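Local coordinates for transcriptional regulatory protein RcsB (Escherichia coli, PDB 5I4C) that controls, as the response regulator of the Rcs phosphorelay, transcription of genes for capsule synthesis, biofilm formation and cell division by binding regulatory DNA, at residues G33-D37 against S38-I42; D66-T69 against L70-I74. One frame throughout, in Å; residues are numbered along the deposited sequence.

After strand 4-9 and helix 13-23 the chain runs along strand 29-35, the outermost on its side of the parallel sheet, and turns at E36 and D37 into helix 38-44; interaction 1 closes this short strand-to-helix loop. After strand 52-56 and a long loop the chain enters helix 67-77, where interaction 2 forms the first turns. The two contacts follow in series, neither nesting nor crossing. They meet through side chains of the two helices: I42 of interaction 1 packs on Y73 and I74 of interaction 2, with I42 CG2 3.6 Å from Y73 CE1, and S38 lies on L70. Neighbouring helices of the receiver domain are thereby tied together.

Interaction 1. Residues G33-D37 against S38-I42; sequences GEFED and STALI
One face of the F35 ring is covered by L41: its CA stands 3.7 Å above the ring plane, offset toward the rim, in a CH-pi contact over the face. The leucine side chain crosses the phenylalanine at about a right angle, bringing L41 CD1 to 3.7 Å from F35 CD2. On the other side of the ring outline, F35 CD1 packs on the methyl of A40, while the carbonyl oxygen of A40 approaches CE1 obliquely and accepts a hydrogen bond from the side-chain amide of N44. The ring reaches the helix because F35 CG stands anti to its own carbonyl carbon (chi1 -60°), beside the backbone N; L48 and I7 also touch it.

Two residues on, D37 occupies the N-cap. Its carboxylate lies side by side with the T39 side chain, and OD1 accepts from T39 N at 2.6 Å, met nearly along the C-O axis although the N-H is bent (139°). A second, weak bond comes to the same OD1 from A40 N at 3.5 Å. With CG anti to the backbone N (chi1 175°), the carboxylate folds back over amides that the helix itself leaves without carbonyl partners; its negative charge there probably also suits the helix dipole. The main chain adds the first i to i+4 bond, L41 N to D37 O at 3.2 Å and nearly straight, followed by I42 N to S38 O. S38 OG bonds outside the segments, to G65 O, linking this helix start to the loop before helix 67-77.

The whole is an aspartate N-cap where strand 29-35 turns into helix 38-44 of the CheY-like receiver fold.

Interaction 2. Residues D66-T69 against L70-I74; sequences DGIT and LIKYI
I68 O and K72 N make the shortest of four successive i to i+4 bonds, 2.9 Å and nearly straight (172°). I71 N meets G67 O at 3.1 Å in the carbonyl plane, and Y73 N reaches T69 O at the same distance. The first bond differs: L70 N sits above the carbonyl plane of D66, 65° out of it. G67 has a positive phi, and its backbone is hydrogen-bonded to L57.

The bonds belong to helix 67-77, the crossover helix of the beta-alpha-beta unit between strands 52-56 and 82-87 of the receiver domain. Its close-packed side carries L70 and I71, both buried. I71 CG1 rests 3.5 Å from G67 O, and the side chain goes on to L57 and L101; L70 faces helix 38-44.

The solvent side is looser. T69 and K72 are exposed, and across the two segments the side chains barely meet: K72 CD comes no nearer than 4.1 Å to I68 CG2. K72 CG touches I68 O before the chain bends at chi3 (127°) and leads away.

Interaction 1. Residues G33-D37 against S38-I42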
ATOM      1  N   GLY A  33      -0.605  13.798 -11.496  1.00 29.86           N
ATOM      2  CA  GLY A  33       0.682  13.106 -11.629  1.00 27.72           C
ATOM      3  C   GLY A  33       0.961  12.183 -10.497  1.00 26.66           C
ATOM      4  O   GLY A  33       0.477  12.418  -9.375  1.00 24.63           O
ATOM      5  N   GLU A  34       1.723  11.135 -10.798  1.00 25.72           N
ATOM      6  CA  GLU A  34       2.231  10.232  -9.800  1.00 28.59           C
ATOM      7  C   GLU A  34       3.726  10.031 -10.036  1.00 27.27           C
ATOM      8  O   GLU A  34       4.097   9.716 -11.168  1.00 27.62           O
ATOM      9  CB  GLU A  34       1.600   8.858  -9.958  1.00 32.40           C
ATOM     10  CG  GLU A  34       0.109   8.943  -9.984  1.00 37.99           C
ATOM     11  CD  GLU A  34      -0.519   7.553  -9.924  1.00 41.91           C
ATOM     12  OE1 GLU A  34       0.212   6.554 -10.127  1.00 49.22           O
ATOM     13  OE2 GLU A  34      -1.734   7.457  -9.722  1.00 47.59           O
ATOM     14  N   PHE A  35       4.523  10.083  -8.976  1.00 24.54           N
ATOM     15  CA  PHE A  35       5.946   9.857  -9.034  1.00 26.21           C
ATOM     16  C   PHE A  35       6.451   8.927  -7.949  1.00 27.85           C
ATOM     17  O   PHE A  35       5.810   8.780  -6.904  1.00 28.26           O
ATOM     18  CB  PHE A  35       6.599  11.248  -8.867  1.00 25.80           C
ATOM     19  CG  PHE A  35       6.187  12.185  -9.934  1.00 26.44           C
ATOM     20  CD1 PHE A  35       6.827  12.135 -11.151  1.00 27.55           C
ATOM     21  CD2 PHE A  35       5.133  13.077  -9.752  1.00 26.73           C
ATOM     22  CE1 PHE A  35       6.431  12.969 -12.167  1.00 29.70           C
ATOM     23  CE2 PHE A  35       4.699  13.896 -10.793  1.00 28.27           C
ATOM     24  CZ  PHE A  35       5.384  13.852 -11.999  1.00 29.63           C
ATOM     25  N   GLU A  36       7.588   8.304  -8.203  1.00 27.36           N
ATOM     26  CA  GLU A  36       8.271   7.428  -7.278  1.00 29.35           C
ATOM     27  C   GLU A  36       9.675   7.835  -6.921  1.00 28.79           C
ATOM     28  O   GLU A  36      10.412   7.057  -6.299  1.00 28.97           O
ATOM     29  CB  GLU A  36       8.280   6.017  -7.897  1.00 35.37           C
ATOM     30  CG  GLU A  36       6.865   5.633  -8.291  1.00 38.90           C
ATOM     31  CD  GLU A  36       6.696   4.197  -8.755  1.00 48.26           C
ATOM     32  OE1 GLU A  36       5.652   3.973  -9.453  1.00 50.80           O
ATOM     33  OE2 GLU A  36       7.543   3.309  -8.374  1.00 51.55           O
ATOM     34  N   ASP A  37      10.097   9.017  -7.360  1.00 27.92           N
ATOM     35  CA  ASP A  37      11.485   9.467  -7.247  1.00 28.55           C
ATOM     36  C   ASP A  37      11.373  10.972  -7.242  1.00 27.36           C
ATOM     37  O   ASP A  37      10.583  11.523  -8.007  1.00 27.41           O
ATOM     38  CB  ASP A  37      12.297   8.902  -8.454  1.00 32.57           C
ATOM     39  CG  ASP A  37      13.733   9.397  -8.532  1.00 38.06           C
ATOM     40  OD1 ASP A  37      13.895  10.598  -8.735  1.00 40.28           O
ATOM     41  OD2 ASP A  37      14.727   8.596  -8.483  1.00 42.34           O
ATOM     42  N   SER A  38      12.137  11.657  -6.411  1.00 25.30           N
ATOM     43  CA  SER A  38      11.966  13.094  -6.353  1.00 26.23           C
ATOM     44  C   SER A  38      12.596  13.804  -7.555  1.00 26.60           C
ATOM     45  O   SER A  38      12.270  14.959  -7.808  1.00 25.26           O
ATOM     46  CB  SER A  38      12.591  13.655  -5.074  1.00 28.33           C
ATOM     47  OG  SER A  38      13.978  13.421  -4.967  1.00 27.90           O
ATOM     48  N   THR A  39      13.508  13.153  -8.314  1.00 26.39           N
ATOM     49  CA  THR A  39      14.015  13.789  -9.499  1.00 28.87           C
ATOM     50  C   THR A  39      12.952  13.922 -10.599  1.00 28.35           C
ATOM     51  O   THR A  39      12.820  14.967 -11.244  1.00 26.95           O
ATOM     52  CB  THR A  39      15.197  13.012 -10.082  1.00 31.02           C
ATOM     53  OG1 THR A  39      16.226  12.987  -9.107  1.00 33.38           O
ATOM     54  CG2 THR A  39      15.718  13.682 -11.342  1.00 32.59           C
ATOM     55  N   ALA A  40      12.237  12.830 -10.836  1.00 28.40           N
ATOM     56  CA  ALA A  40      11.111  12.820 -11.732  1.00 27.18           C
ATOM     57  C   ALA A  40      10.050  13.811 -11.272  1.00 26.36           C
ATOM     58  O   ALA A  40       9.542  14.586 -12.061  1.00 26.99           O
ATOM     59  CB  ALA A  40      10.533  11.384 -11.830  1.00 28.48           C
ATOM     60  N   LEU A  41       9.732  13.816  -9.995  1.00 25.16           N
ATOM     61  CA  LEU A  41       8.840  14.806  -9.446  1.00 24.57           C
ATOM     62  C   LEU A  41       9.198  16.274  -9.763  1.00 25.39           C
ATOM     63  O   LEU A  41       8.368  17.050 -10.298  1.00 24.17           O
ATOM     64  CB  LEU A  41       8.844  14.676  -7.913  1.00 25.76           C
ATOM     65  CG  LEU A  41       8.013  15.716  -7.141  1.00 24.38           C
ATOM     66  CD1 LEU A  41       6.564  15.731  -7.566  1.00 24.81           C
ATOM     67  CD2 LEU A  41       8.012  15.395  -5.663  1.00 25.71           C
ATOM     68  N   ILE A  42      10.402  16.640  -9.390  1.00 25.32           N
ATOM     69  CA  ILE A  42      10.876  18.001  -9.504  1.00 27.18           C
ATOM     70  C   ILE A  42      11.008  18.382 -10.964  1.00 28.07           C
ATOM     71  O   ILE A  42      10.658  19.486 -11.334  1.00 26.40           O
ATOM     72  CB  ILE A  42      12.227  18.202  -8.773  1.00 28.48           C
ATOM     73  CG1 ILE A  42      12.098  18.072  -7.241  1.00 30.52           C
ATOM     74  CG2 ILE A  42      12.928  19.526  -9.184  1.00 28.79           C
ATOM     75  CD1 ILE A  42      10.969  18.860  -6.665  1.00 33.61           C
TER

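Interaction 2. Residues D66-T69 against L70-I74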
ATOM      1  N   ASP A  66      15.478  13.754  -0.203  1.00 28.87           N
ATOM      2  CA  ASP A  66      14.225  13.325   0.435  1.00 30.03           C
ATOM      3  C   ASP A  66      14.164  14.075   1.754  1.00 30.97           C
ATOM      4  O   ASP A  66      15.015  14.956   1.975  1.00 30.17           O
ATOM      5  CB  ASP A  66      14.165  11.776   0.525  1.00 33.93           C
ATOM      6  CG  ASP A  66      15.193  11.162   1.483  1.00 40.29           C
ATOM      7  OD1 ASP A  66      15.896  11.882   2.186  1.00 44.47           O
ATOM      8  OD2 ASP A  66      15.292   9.901   1.540  1.00 47.64           O
ATOM      9  N   GLY A  67      13.146  13.785   2.568  1.00 31.11           N
ATOM     10  CA  GLY A  67      12.917  14.393   3.821  1.00 33.45           C
ATOM     11  C   GLY A  67      12.892  15.917   3.817  1.00 32.94           C
ATOM     12  O   GLY A  67      12.296  16.540   2.968  1.00 31.56           O
ATOM     13  N   ILE A  68      13.604  16.483   4.781  1.00 35.11           N
ATOM     14  CA  ILE A  68      13.674  17.912   5.001  1.00 37.92           C
ATOM     15  C   ILE A  68      14.316  18.636   3.817  1.00 34.36           C
ATOM     16  O   ILE A  68      13.866  19.663   3.356  1.00 35.30           O
ATOM     17  CB  ILE A  68      14.489  18.194   6.302  1.00 42.90           C
ATOM     18  CG1 ILE A  68      13.759  17.643   7.532  1.00 47.24           C
ATOM     19  CG2 ILE A  68      14.770  19.685   6.474  1.00 44.29           C
ATOM     20  CD1 ILE A  68      12.374  18.237   7.769  1.00 48.98           C
ATOM     21  N   THR A  69      15.374  18.064   3.322  1.00 33.19           N
ATOM     22  CA  THR A  69      16.073  18.598   2.152  1.00 32.77           C
ATOM     23  C   THR A  69      15.173  18.781   0.967  1.00 30.58           C
ATOM     24  O   THR A  69      15.121  19.829   0.390  1.00 29.33           O
ATOM     25  CB  THR A  69      17.205  17.626   1.815  1.00 34.68           C
ATOM     26  OG1 THR A  69      18.097  17.599   2.919  1.00 35.38           O
ATOM     27  CG2 THR A  69      17.962  18.019   0.566  1.00 36.45           C
ATOM     28  N   LEU A  70      14.324  17.797   0.714  1.00 29.67           N
ATOM     29  CA  LEU A  70      13.383  17.886  -0.392  1.00 26.81           C
ATOM     30  C   LEU A  70      12.321  18.917  -0.084  1.00 27.58           C
ATOM     31  O   LEU A  70      11.997  19.726  -0.943  1.00 27.04           O
ATOM     32  CB  LEU A  70      12.726  16.532  -0.605  1.00 27.01           C
ATOM     33  CG  LEU A  70      11.688  16.538  -1.733  1.00 27.45           C
ATOM     34  CD1 LEU A  70      12.299  16.942  -3.082  1.00 26.99           C
ATOM     35  CD2 LEU A  70      11.005  15.200  -1.776  1.00 27.80           C
ATOM     36  N   ILE A  71      11.814  18.933   1.124  1.00 27.59           N
ATOM     37  CA  ILE A  71      10.845  19.985   1.453  1.00 30.47           C
ATOM     38  C   ILE A  71      11.357  21.391   1.264  1.00 30.16           C
ATOM     39  O   ILE A  71      10.654  22.252   0.712  1.00 29.87           O
ATOM     40  CB  ILE A  71      10.257  19.847   2.863  1.00 34.15           C
ATOM     41  CG1 ILE A  71       9.439  18.568   3.029  1.00 33.62           C
ATOM     42  CG2 ILE A  71       9.342  21.043   3.203  1.00 36.46           C
ATOM     43  CD1 ILE A  71       8.716  18.174   1.789  1.00 35.13           C
ATOM     44  N   LYS A  72      12.550  21.630   1.729  1.00 32.54           N
ATOM     45  CA  LYS A  72      13.222  22.932   1.557  1.00 32.91           C
ATOM     46  C   LYS A  72      13.381  23.301   0.100  1.00 30.44           C
ATOM     47  O   LYS A  72      13.148  24.425  -0.296  1.00 30.74           O
ATOM     48  CB  LYS A  72      14.609  22.879   2.191  1.00 36.23           C
ATOM     49  CG  LYS A  72      14.593  23.004   3.686  1.00 41.40           C
ATOM     50  CD  LYS A  72      16.012  22.865   4.252  1.00 46.04           C
ATOM     51  CE  LYS A  72      16.328  24.043   5.126  1.00 52.36           C
ATOM     52  NZ  LYS A  72      17.453  23.674   5.991  1.00 58.61           N
ATOM     53  N   TYR A  73      13.794  22.358  -0.701  1.00 29.51           N
ATOM     54  CA  TYR A  73      13.840  22.545  -2.143  1.00 28.76           C
ATOM     55  C   TYR A  73      12.474  23.001  -2.713  1.00 27.18           C
ATOM     56  O   TYR A  73      12.388  24.033  -3.408  1.00 25.18           O
ATOM     57  CB  TYR A  73      14.380  21.280  -2.856  1.00 29.63           C
ATOM     58  CG  TYR A  73      14.627  21.539  -4.313  1.00 31.49           C
ATOM     59  CD1 TYR A  73      13.562  21.532  -5.218  1.00 31.87           C
ATOM     60  CD2 TYR A  73      15.892  21.963  -4.782  1.00 33.89           C
ATOM     61  CE1 TYR A  73      13.727  21.883  -6.543  1.00 31.30           C
ATOM     62  CE2 TYR A  73      16.078  22.267  -6.142  1.00 35.32           C
ATOM     63  CZ  TYR A  73      14.993  22.225  -7.007  1.00 33.74           C
ATOM     64  OH  TYR A  73      15.065  22.541  -8.308  1.00 34.88           O
ATOM     65  N   ILE A  74      11.422  22.268  -2.399  1.00 26.20           N
ATOM     66  CA  ILE A  74      10.061  22.576  -2.935  1.00 26.28           C
ATOM     67  C   ILE A  74       9.537  23.918  -2.417  1.00 27.52           C
ATOM     68  O   ILE A  74       8.936  24.708  -3.195  1.00 26.77           O
ATOM     69  CB  ILE A  74       9.078  21.439  -2.631  1.00 27.54           C
ATOM     70  CG1 ILE A  74       9.551  20.175  -3.347  1.00 28.80           C
ATOM     71  CG2 ILE A  74       7.684  21.779  -3.130  1.00 26.38           C
ATOM     72  CD1 ILE A  74       8.872  18.947  -2.931  1.00 30.94           C
TER